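Local coordinates for D-glycero-D-manno-heptose 1-phosphate kinase (Bacteroides thetaiotaomicron, PDB 3K85), which probably phosphorylates D-glycero-D-manno-heptose 1-phosphate with ATP, as a member of the GHMP kinase family, at residues L39-T44 with T103-P108; I53-Y58 with F99-Y104; S79-V84 with V121-A126. All coordinates share one frame; numbering follows the deposited sequence.

From the N terminus, strand 39-47 comes first and strand 52-57 soon after; both pair with strand 99-105, on its two edges. Contact 1 (39-44 with 103-108) closes the longer loop, antiparallel, and contact 2 (53-58 with 99-104), lying within that span, closes a parallel one; they share Thr103 and Tyr104. Contact 3 (79-84 with 121-126) starts inside both loops and ends beyond them, so it crosses each. It pairs helices 79-91 and 115-131, which flank strand 99-105 in the chain and pack on one side of the sheet: Ile81 rests on Ile55, Ala57, Ile101 and Thr103, while Cys122 rests on Ala41 and Cys43. Contacts 1 and 2 knit three neighbouring strands; Ile81 and Cys122 join the layers.

Contact 1: L39-T44 with T103-P108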
loop_
_atom_site.group_PDB
_atom_site.type_symbol
_atom_site.label_atom_id
_atom_site.label_comp_id
_atom_site.label_asym_id
_atom_site.label_seq_id
_atom_site.Cartn_x
_atom_site.Cartn_y
_atom_site.Cartn_z
ATOM N N LEU A 39 -16.113 3.588 -12.167
ATOM C CA LEU A 39 -17.550 3.401 -12.382
ATOM C C LEU A 39 -18.116 3.435 -10.965
ATOM O O LEU A 39 -17.728 2.626 -10.123
ATOM C CB LEU A 39 -17.832 2.062 -13.071
ATOM C CG LEU A 39 -17.796 2.113 -14.605
ATOM C CD1 LEU A 39 -16.629 2.969 -15.087
ATOM C CD2 LEU A 39 -17.681 0.710 -15.153
ATOM N N TYR A 40 -19.040 4.356 -10.709
ATOM C CA TYR A 40 -19.562 4.547 -9.366
ATOM C C TYR A 40 -21.044 4.353 -9.066
ATOM O O TYR A 40 -21.859 4.063 -9.942
ATOM C CB TYR A 40 -19.200 5.960 -8.916
ATOM C CG TYR A 40 -17.745 6.340 -9.084
ATOM C CD1 TYR A 40 -16.844 6.217 -8.015
ATOM C CD2 TYR A 40 -17.275 6.893 -10.289
ATOM C CE1 TYR A 40 -15.517 6.645 -8.132
ATOM C CE2 TYR A 40 -15.946 7.322 -10.417
ATOM C CZ TYR A 40 -15.075 7.197 -9.327
ATOM O OH TYR A 40 -13.773 7.643 -9.416
ATOM N N ALA A 41 -21.354 4.546 -7.782
ATOM C CA ALA A 41 -22.699 4.501 -7.228
ATOM C C ALA A 41 -22.782 5.884 -6.603
ATOM O O ALA A 41 -21.846 6.313 -5.925
ATOM C CB ALA A 41 -22.806 3.422 -6.141
ATOM N N TYR A 42 -23.869 6.606 -6.826
ATOM C CA TYR A 42 -23.959 7.940 -6.253
ATOM C C TYR A 42 -25.191 7.998 -5.402
ATOM O O TYR A 42 -26.122 7.238 -5.598
ATOM C CB TYR A 42 -24.063 9.017 -7.341
ATOM C CG TYR A 42 -23.053 8.878 -8.459
ATOM C CD1 TYR A 42 -21.986 9.782 -8.599
ATOM C CD2 TYR A 42 -23.176 7.860 -9.397
ATOM C CE1 TYR A 42 -21.074 9.662 -9.666
ATOM C CE2 TYR A 42 -22.275 7.731 -10.452
ATOM C CZ TYR A 42 -21.229 8.626 -10.587
ATOM O OH TYR A 42 -20.342 8.445 -11.631
ATOM N N CYS A 43 -25.194 8.914 -4.453
ATOM C CA CYS A 43 -26.329 9.065 -3.580
ATOM C C CYS A 43 -26.294 10.456 -2.991
ATOM O O CYS A 43 -25.230 10.960 -2.642
ATOM C CB CYS A 43 -26.280 8.019 -2.457
ATOM S SG CYS A 43 -27.446 8.326 -1.092
ATOM N N THR A 44 -27.444 11.109 -2.936
ATOM C CA THR A 44 -27.490 12.410 -2.302
ATOM C C THR A 44 -28.660 12.367 -1.350
ATOM O O THR A 44 -29.710 11.799 -1.660
ATOM C CB THR A 44 -27.632 13.578 -3.304
ATOM O OG1 THR A 44 -28.601 14.507 -2.805
ATOM C CG2 THR A 44 -28.022 13.076 -4.675
ATOM N N THR A 103 -30.758 8.047 -5.862
ATOM C CA THR A 103 -29.777 7.008 -6.066
ATOM C C THR A 103 -29.649 6.501 -7.494
ATOM O O THR A 103 -30.651 6.286 -8.166
ATOM C CB THR A 103 -30.126 5.806 -5.152
ATOM O OG1 THR A 103 -29.836 6.132 -3.788
ATOM C CG2 THR A 103 -29.340 4.611 -5.529
ATOM N N TYR A 104 -28.415 6.314 -7.953
ATOM C CA TYR A 104 -28.179 5.751 -9.278
ATOM C C TYR A 104 -26.786 5.144 -9.359
ATOM O O TYR A 104 -25.889 5.533 -8.623
ATOM C CB TYR A 104 -28.450 6.777 -10.401
ATOM C CG TYR A 104 -27.413 7.841 -10.651
ATOM C CD1 TYR A 104 -26.331 7.603 -11.506
ATOM C CD2 TYR A 104 -27.528 9.104 -10.062
ATOM C CE1 TYR A 104 -25.382 8.604 -11.771
ATOM C CE2 TYR A 104 -26.587 10.111 -10.318
ATOM C CZ TYR A 104 -25.515 9.855 -11.171
ATOM O OH TYR A 104 -24.574 10.840 -11.399
ATOM N N ASN A 105 -26.640 4.161 -10.239
ATOM C CA ASN A 105 -25.400 3.418 -10.421
ATOM C C ASN A 105 -24.966 3.491 -11.884
ATOM O O ASN A 105 -25.780 3.772 -12.756
ATOM C CB ASN A 105 -25.652 1.959 -10.012
ATOM C CG ASN A 105 -24.385 1.221 -9.616
ATOM O OD1 ASN A 105 -23.552 0.894 -10.463
ATOM N ND2 ASN A 105 -24.233 0.956 -8.317
ATOM N N ASP A 106 -23.681 3.256 -12.148
ATOM C CA ASP A 106 -23.161 3.284 -13.518
ATOM C C ASP A 106 -23.124 1.877 -14.103
ATOM O O ASP A 106 -22.658 1.681 -15.225
ATOM C CB ASP A 106 -21.743 3.875 -13.576
ATOM C CG ASP A 106 -21.716 5.372 -13.331
ATOM O OD1 ASP A 106 -22.686 6.059 -13.717
ATOM O OD2 ASP A 106 -20.712 5.866 -12.770
ATOM N N ALA A 107 -23.604 0.900 -13.339
ATOM C CA ALA A 107 -23.623 -0.486 -13.801
ATOM C C ALA A 107 -24.891 -1.221 -13.351
ATOM O O ALA A 107 -25.343 -1.070 -12.208
ATOM C CB ALA A 107 -22.389 -1.218 -13.302
ATOM N N PRO A 108 -25.478 -2.034 -14.252
ATOM C CA PRO A 108 -26.699 -2.819 -14.011
ATOM C C PRO A 108 -26.649 -3.860 -12.876
ATOM O O PRO A 108 -25.608 -4.071 -12.247
ATOM C CB PRO A 108 -26.975 -3.446 -15.380
ATOM C CG PRO A 108 -25.600 -3.580 -15.974
ATOM C CD PRO A 108 -24.975 -2.258 -15.619
#
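Asp106 OD2 is gripped by two donors from 39-44. The hydroxyl of Tyr42 gives it the shorter bond, 2.8 Å from OH to OD2, on the syn lone pair; the backbone N of Tyr40 comes to the anti side at 3.1 Å, 25° out of the carboxylate plane. With CG of Asp106 anti to its carbonyl carbon (chi1 -72°), the carboxylate turns back onto strand 39-47 where 103-108 leaves the sheet. Asp106 N also bonds to Tyr40 O, and Tyr42 N to Tyr104 O at 2.9 Å; the return bond from Tyr104 N to Tyr42 O is weak. Beside the antiparallel Tyr42-Tyr104 pair the two rings lie nearly parallel, 20° apart, but slid so that they barely overlap: Tyr104 OH sits over the centre of the Tyr42 ring, and Tyr42 CD2 meets Tyr104 CE1 at 3.3 Å. CB of Tyr40 lies against the opposite face, toward its rim. A phenylalanine in place of Tyr42 would keep the ring but would probably leave Asp106 OD2, of these two donors, with the Tyr40 N-H alone and its carboxylate freer to turn. Two donors on one oxygen would be expected to stabilise the charged carboxylate and pin the strand's exit.

Contact 2: I53-Y58 with F99-Y104; sequences IEINAY and FKITTY
Five backbone hydrogen bonds stitch 53-58 to 99-104, running back and forth as parallel strands require. Glu54 N donates to Phe99 O, Glu54 O accepts from Ile101 N, and Asn56 repeats the scheme with Ile101 O and Thr103 N; the N-H of Asn56 points almost straight at its acceptor, at 171°. Just past the end of strand 52-57, Tyr58 N still reaches Thr103 O at 2.7 Å, though this bond is more bent. CA-H...O contacts add to the seam, among them Thr102 CA to Asn56 O at 3.3 Å.

Apolar packing dominates the face carrying Ile53, Ile55 and Ala57. CG1 of Ile53 stands over the face of the Phe99 ring, 4.1 Å from its centroid, a CH-pi contact, and CD1 reaches on to CZ. Phe99 can offer that face because its CG lies between the backbone N and the carbonyl carbon (chi1 62°). Farther along, Ile55 CG1 touches Ile101 CG2 at 3.9 Å, the two side chains side by side, and CB of Ala57 meets CB of Thr103.

Polar groups gather on the other face. Glu54 OE2 and Lys100 NZ are 4.2 Å apart, too far for a salt bridge, so their attraction should be modest. Asn56 ND2 donates to Tyr58 OH at 2.9 Å, close to the amide plane, which steadies the tyrosine ring. At the strand end that ring's edge meets Thr102 CG2 and the carbonyl O of Thr103, while Tyr58 CB packs against Tyr104 CB.

Helix 79-91 covers the apolar face through Ile81. Strand 52-57, this helix and strand 99-105 form a beta-alpha-beta crossover, strand 62-67 intervening in the connection, of the uncommon left-handed sense known from the ribosomal protein S5-like N-terminal domain of GHMP kinases.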
loop_
_atom_site.group_PDB
_atom_site.type_symbol
_atom_site.label_atom_id
_atom_site.label_comp_id
_atom_site.label_asym_id
_atom_site.label_seq_id
_atom_site.Cartn_x
_atom_site.Cartn_y
_atom_site.Cartn_z
ATOM N N ILE A 53 -40.548 10.720 3.624
ATOM C CA ILE A 53 -39.283 10.134 3.215
ATOM C C ILE A 53 -39.459 9.735 1.763
ATOM O O ILE A 53 -40.115 8.746 1.443
ATOM C CB ILE A 53 -38.913 8.905 4.058
ATOM C CG1 ILE A 53 -37.794 8.128 3.365
ATOM C CG2 ILE A 53 -40.136 8.042 4.287
ATOM C CD1 ILE A 53 -37.382 6.871 4.089
ATOM N N GLU A 54 -38.864 10.533 0.889
ATOM C CA GLU A 54 -38.963 10.328 -0.544
ATOM C C GLU A 54 -37.775 9.580 -1.128
ATOM O O GLU A 54 -36.626 9.973 -0.937
ATOM C CB GLU A 54 -39.112 11.688 -1.217
ATOM C CG GLU A 54 -40.180 12.547 -0.563
ATOM C CD GLU A 54 -40.277 13.931 -1.173
ATOM O OE1 GLU A 54 -40.515 14.024 -2.400
ATOM O OE2 GLU A 54 -40.120 14.926 -0.424
ATOM N N ILE A 55 -38.068 8.507 -1.852
ATOM C CA ILE A 55 -37.045 7.682 -2.481
ATOM C C ILE A 55 -37.070 7.725 -4.017
ATOM O O ILE A 55 -38.071 7.384 -4.648
ATOM C CB ILE A 55 -37.189 6.225 -2.015
ATOM C CG1 ILE A 55 -36.834 6.137 -0.526
ATOM C CG2 ILE A 55 -36.324 5.308 -2.863
ATOM C CD1 ILE A 55 -37.106 4.784 0.097
ATOM N N ASN A 56 -35.964 8.157 -4.613
ATOM C CA ASN A 56 -35.854 8.214 -6.063
ATOM C C ASN A 56 -34.593 7.438 -6.450
ATOM O O ASN A 56 -33.528 8.019 -6.647
ATOM C CB ASN A 56 -35.781 9.671 -6.529
ATOM C CG ASN A 56 -35.683 9.794 -8.036
ATOM O OD1 ASN A 56 -35.990 8.853 -8.764
ATOM N ND2 ASN A 56 -35.258 10.959 -8.513
ATOM N N ALA A 57 -34.727 6.115 -6.538
ATOM C CA ALA A 57 -33.616 5.232 -6.859
ATOM C C ALA A 57 -33.650 4.659 -8.273
ATOM O O ALA A 57 -34.317 3.663 -8.540
ATOM C CB ALA A 57 -33.572 4.097 -5.849
ATOM N N TYR A 58 -32.901 5.280 -9.173
ATOM C CA TYR A 58 -32.841 4.829 -10.552
ATOM C C TYR A 58 -32.284 3.405 -10.663
ATOM O O TYR A 58 -32.554 2.696 -11.639
ATOM C CB TYR A 58 -31.985 5.810 -11.369
ATOM C CG TYR A 58 -32.562 7.210 -11.395
ATOM C CD1 TYR A 58 -33.372 7.638 -12.447
ATOM C CD2 TYR A 58 -32.364 8.077 -10.326
ATOM C CE1 TYR A 58 -33.973 8.899 -12.429
ATOM C CE2 TYR A 58 -32.960 9.330 -10.293
ATOM C CZ TYR A 58 -33.766 9.737 -11.347
ATOM O OH TYR A 58 -34.377 10.973 -11.293
ATOM N N PHE A 99 -36.573 12.947 4.946
ATOM C CA PHE A 99 -35.574 13.365 3.969
ATOM C C PHE A 99 -35.874 12.903 2.554
ATOM O O PHE A 99 -36.742 12.064 2.322
ATOM C CB PHE A 99 -34.217 12.796 4.371
ATOM C CG PHE A 99 -34.191 11.292 4.397
ATOM C CD1 PHE A 99 -33.848 10.570 3.263
ATOM C CD2 PHE A 99 -34.581 10.594 5.545
ATOM C CE1 PHE A 99 -33.894 9.173 3.264
ATOM C CE2 PHE A 99 -34.633 9.199 5.561
ATOM C CZ PHE A 99 -34.288 8.484 4.418
ATOM N N LYS A 100 -35.115 13.451 1.611
ATOM C CA LYS A 100 -35.249 13.095 0.212
ATOM C C LYS A 100 -33.930 12.401 -0.107
ATOM O O LYS A 100 -32.869 12.883 0.290
ATOM C CB LYS A 100 -35.421 14.362 -0.634
ATOM C CG LYS A 100 -35.853 14.110 -2.076
ATOM C CD LYS A 100 -35.849 15.397 -2.931
ATOM C CE LYS A 100 -36.910 16.429 -2.510
ATOM N NZ LYS A 100 -36.625 17.116 -1.214
ATOM N N ILE A 101 -33.990 11.261 -0.790
ATOM C CA ILE A 101 -32.774 10.535 -1.127
ATOM C C ILE A 101 -32.789 10.027 -2.565
ATOM O O ILE A 101 -33.715 9.332 -2.982
ATOM C CB ILE A 101 -32.538 9.352 -0.140
ATOM C CG1 ILE A 101 -31.243 8.624 -0.503
ATOM C CG2 ILE A 101 -33.726 8.406 -0.147
ATOM C CD1 ILE A 101 -30.920 7.452 0.398
ATOM N N THR A 102 -31.748 10.383 -3.319
ATOM C CA THR A 102 -31.640 9.990 -4.722
ATOM C C THR A 102 -30.542 8.971 -4.942
ATOM O O THR A 102 -29.493 9.035 -4.317
ATOM C CB THR A 102 -31.375 11.210 -5.583
ATOM O OG1 THR A 102 -32.441 12.138 -5.385
ATOM C CG2 THR A 102 -31.279 10.830 -7.053
ATOM N N THR A 103 -30.758 8.047 -5.862
ATOM C CA THR A 103 -29.777 7.008 -6.066
ATOM C C THR A 103 -29.649 6.501 -7.494
ATOM O O THR A 103 -30.651 6.286 -8.166
ATOM C CB THR A 103 -30.126 5.806 -5.152
ATOM O OG1 THR A 103 -29.836 6.132 -3.788
ATOM C CG2 THR A 103 -29.340 4.611 -5.529
ATOM N N TYR A 104 -28.415 6.314 -7.953
ATOM C CA TYR A 104 -28.179 5.751 -9.278
ATOM C C TYR A 104 -26.786 5.144 -9.359
ATOM O O TYR A 104 -25.889 5.533 -8.623
ATOM C CB TYR A 104 -28.450 6.777 -10.401
ATOM C CG TYR A 104 -27.413 7.841 -10.651
ATOM C CD1 TYR A 104 -26.331 7.603 -11.506
ATOM C CD2 TYR A 104 -27.528 9.104 -10.062
ATOM C CE1 TYR A 104 -25.382 8.604 -11.771
ATOM C CE2 TYR A 104 -26.587 10.111 -10.318
ATOM C CZ TYR A 104 -25.515 9.855 -11.171
ATOM O OH TYR A 104 -24.574 10.840 -11.399
#

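Contact 3: S79-V84 with V121-A126; sequences SLIKGV and VCILKA
Ile123 reaches from helix 115-131 toward helix 79-91, and its side chain carries most of the contact. Its CB lies 4.1 Å from Val84 CG2, the first touch across the interface. There the chain forks. The branch methyl CG2, anti to the backbone N, nestles against Val84, 3.7 Å from both its CB and its CG1 and hardly farther from CG2. The other arm, CG1, stands beside the backbone N (chi1 -62°) and runs on extended (chi2 174°), carrying the tip CD1 to the preceding turn of the opposite helix. CD1 meets Ile81 CG1 at 3.7 Å, the side chains crossing at about a right angle; it lies 4.2 Å from Leu80 CB and, against the helix backbone, 3.9 Å from Ile81 N. Leu124 adds a flank, its CD2 meeting Val84 CG1 at 4.0 Å.

The helix segments cross at -43° with axes 9.8 Å apart. Val84 also packs on Ile147 of helix 137-151, and Leu124 on Leu143 and Ala144, so a third helix joins the same core. No hydrogen bond links the segments and no polar side chain takes part: aliphatic groups and a little backbone meet, so the join probably rests on shape and buried hydrocarbon.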
loop_
_atom_site.group_PDB
_atom_site.type_symbol
_atom_site.label_atom_id
_atom_site.label_comp_id
_atom_site.label_asym_id
_atom_site.label_seq_id
_atom_site.Cartn_x
_atom_site.Cartn_y
_atom_site.Cartn_z
ATOM N N SER A 79 -34.903 -1.915 -1.467
ATOM C CA SER A 79 -34.490 -2.701 -0.311
ATOM C C SER A 79 -33.196 -2.145 0.287
ATOM O O SER A 79 -33.112 -1.895 1.497
ATOM C CB SER A 79 -34.288 -4.161 -0.720
ATOM O OG SER A 79 -35.505 -4.751 -1.154
ATOM N N LEU A 80 -32.196 -1.945 -0.572
ATOM C CA LEU A 80 -30.900 -1.422 -0.155
ATOM C C LEU A 80 -31.013 -0.158 0.685
ATOM O O LEU A 80 -30.413 -0.060 1.755
ATOM C CB LEU A 80 -30.038 -1.164 -1.382
ATOM C CG LEU A 80 -29.163 -2.324 -1.866
ATOM C CD1 LEU A 80 -29.832 -3.645 -1.633
ATOM C CD2 LEU A 80 -28.851 -2.118 -3.328
ATOM N N ILE A 81 -31.783 0.811 0.205
ATOM C CA ILE A 81 -31.976 2.059 0.934
ATOM C C ILE A 81 -32.699 1.793 2.253
ATOM O O ILE A 81 -32.325 2.312 3.311
ATOM C CB ILE A 81 -32.813 3.046 0.113
ATOM C CG1 ILE A 81 -31.992 3.552 -1.072
ATOM C CG2 ILE A 81 -33.299 4.190 0.992
ATOM C CD1 ILE A 81 -32.741 4.541 -1.936
ATOM N N LYS A 82 -33.752 0.990 2.178
ATOM C CA LYS A 82 -34.528 0.650 3.362
ATOM C C LYS A 82 -33.663 -0.114 4.369
ATOM O O LYS A 82 -33.694 0.168 5.568
ATOM C CB LYS A 82 -35.759 -0.158 2.941
ATOM C CG LYS A 82 -36.750 0.678 2.126
ATOM C CD LYS A 82 -37.867 -0.159 1.525
ATOM C CE LYS A 82 -38.843 0.716 0.752
ATOM N NZ LYS A 82 -39.898 -0.100 0.095
ATOM N N GLY A 83 -32.883 -1.073 3.880
ATOM C CA GLY A 83 -32.005 -1.821 4.768
ATOM C C GLY A 83 -31.039 -0.903 5.523
ATOM O O GLY A 83 -30.904 -0.984 6.751
ATOM N N VAL A 84 -30.369 -0.015 4.795
ATOM C CA VAL A 84 -29.427 0.896 5.418
ATOM C C VAL A 84 -30.134 1.811 6.392
ATOM O O VAL A 84 -29.724 1.939 7.544
ATOM C CB VAL A 84 -28.696 1.752 4.372
ATOM C CG1 VAL A 84 -27.740 2.709 5.068
ATOM C CG2 VAL A 84 -27.939 0.851 3.404
ATOM N N VAL A 121 -22.531 0.571 0.413
ATOM C CA VAL A 121 -21.460 1.374 0.996
ATOM C C VAL A 121 -21.733 2.850 0.726
ATOM O O VAL A 121 -21.676 3.679 1.626
ATOM C CB VAL A 121 -20.074 1.001 0.394
ATOM C CG1 VAL A 121 -18.973 1.947 0.943
ATOM C CG2 VAL A 121 -19.752 -0.464 0.718
ATOM N N CYS A 122 -22.045 3.172 -0.521
ATOM C CA CYS A 122 -22.338 4.547 -0.894
ATOM C C CYS A 122 -23.456 5.116 -0.025
ATOM O O CYS A 122 -23.330 6.199 0.539
ATOM C CB CYS A 122 -22.740 4.616 -2.377
ATOM S SG CYS A 122 -23.092 6.287 -2.930
ATOM N N ILE A 123 -24.558 4.381 0.087
ATOM C CA ILE A 123 -25.672 4.852 0.904
ATOM C C ILE A 123 -25.211 5.050 2.343
ATOM O O ILE A 123 -25.536 6.065 2.972
ATOM C CB ILE A 123 -26.854 3.863 0.865
ATOM C CG1 ILE A 123 -27.379 3.747 -0.569
ATOM C CG2 ILE A 123 -27.953 4.333 1.794
ATOM C CD1 ILE A 123 -28.440 2.685 -0.735
ATOM N N LEU A 124 -24.453 4.089 2.864
ATOM C CA LEU A 124 -23.932 4.189 4.229
ATOM C C LEU A 124 -23.113 5.464 4.384
ATOM O O LEU A 124 -23.253 6.210 5.361
ATOM C CB LEU A 124 -23.060 2.975 4.553
ATOM C CG LEU A 124 -23.802 1.867 5.302
ATOM C CD1 LEU A 124 -22.966 0.602 5.352
ATOM C CD2 LEU A 124 -24.128 2.359 6.704
ATOM N N LYS A 125 -22.252 5.714 3.404
ATOM C CA LYS A 125 -21.421 6.899 3.435
ATOM C C LYS A 125 -22.263 8.166 3.490
ATOM O O LYS A 125 -21.919 9.114 4.208
ATOM C CB LYS A 125 -20.484 6.927 2.228
ATOM C CG LYS A 125 -19.037 6.597 2.575
ATOM C CD LYS A 125 -18.504 7.593 3.608
ATOM C CE LYS A 125 -17.010 7.447 3.821
ATOM N NZ LYS A 125 -16.650 6.030 4.087
ATOM N N ALA A 126 -23.372 8.198 2.753
ATOM C CA ALA A 126 -24.211 9.391 2.786
ATOM C C ALA A 126 -24.751 9.555 4.200
ATOM O O ALA A 126 -24.699 10.648 4.754
ATOM C CB ALA A 126 -25.355 9.277 1.793
#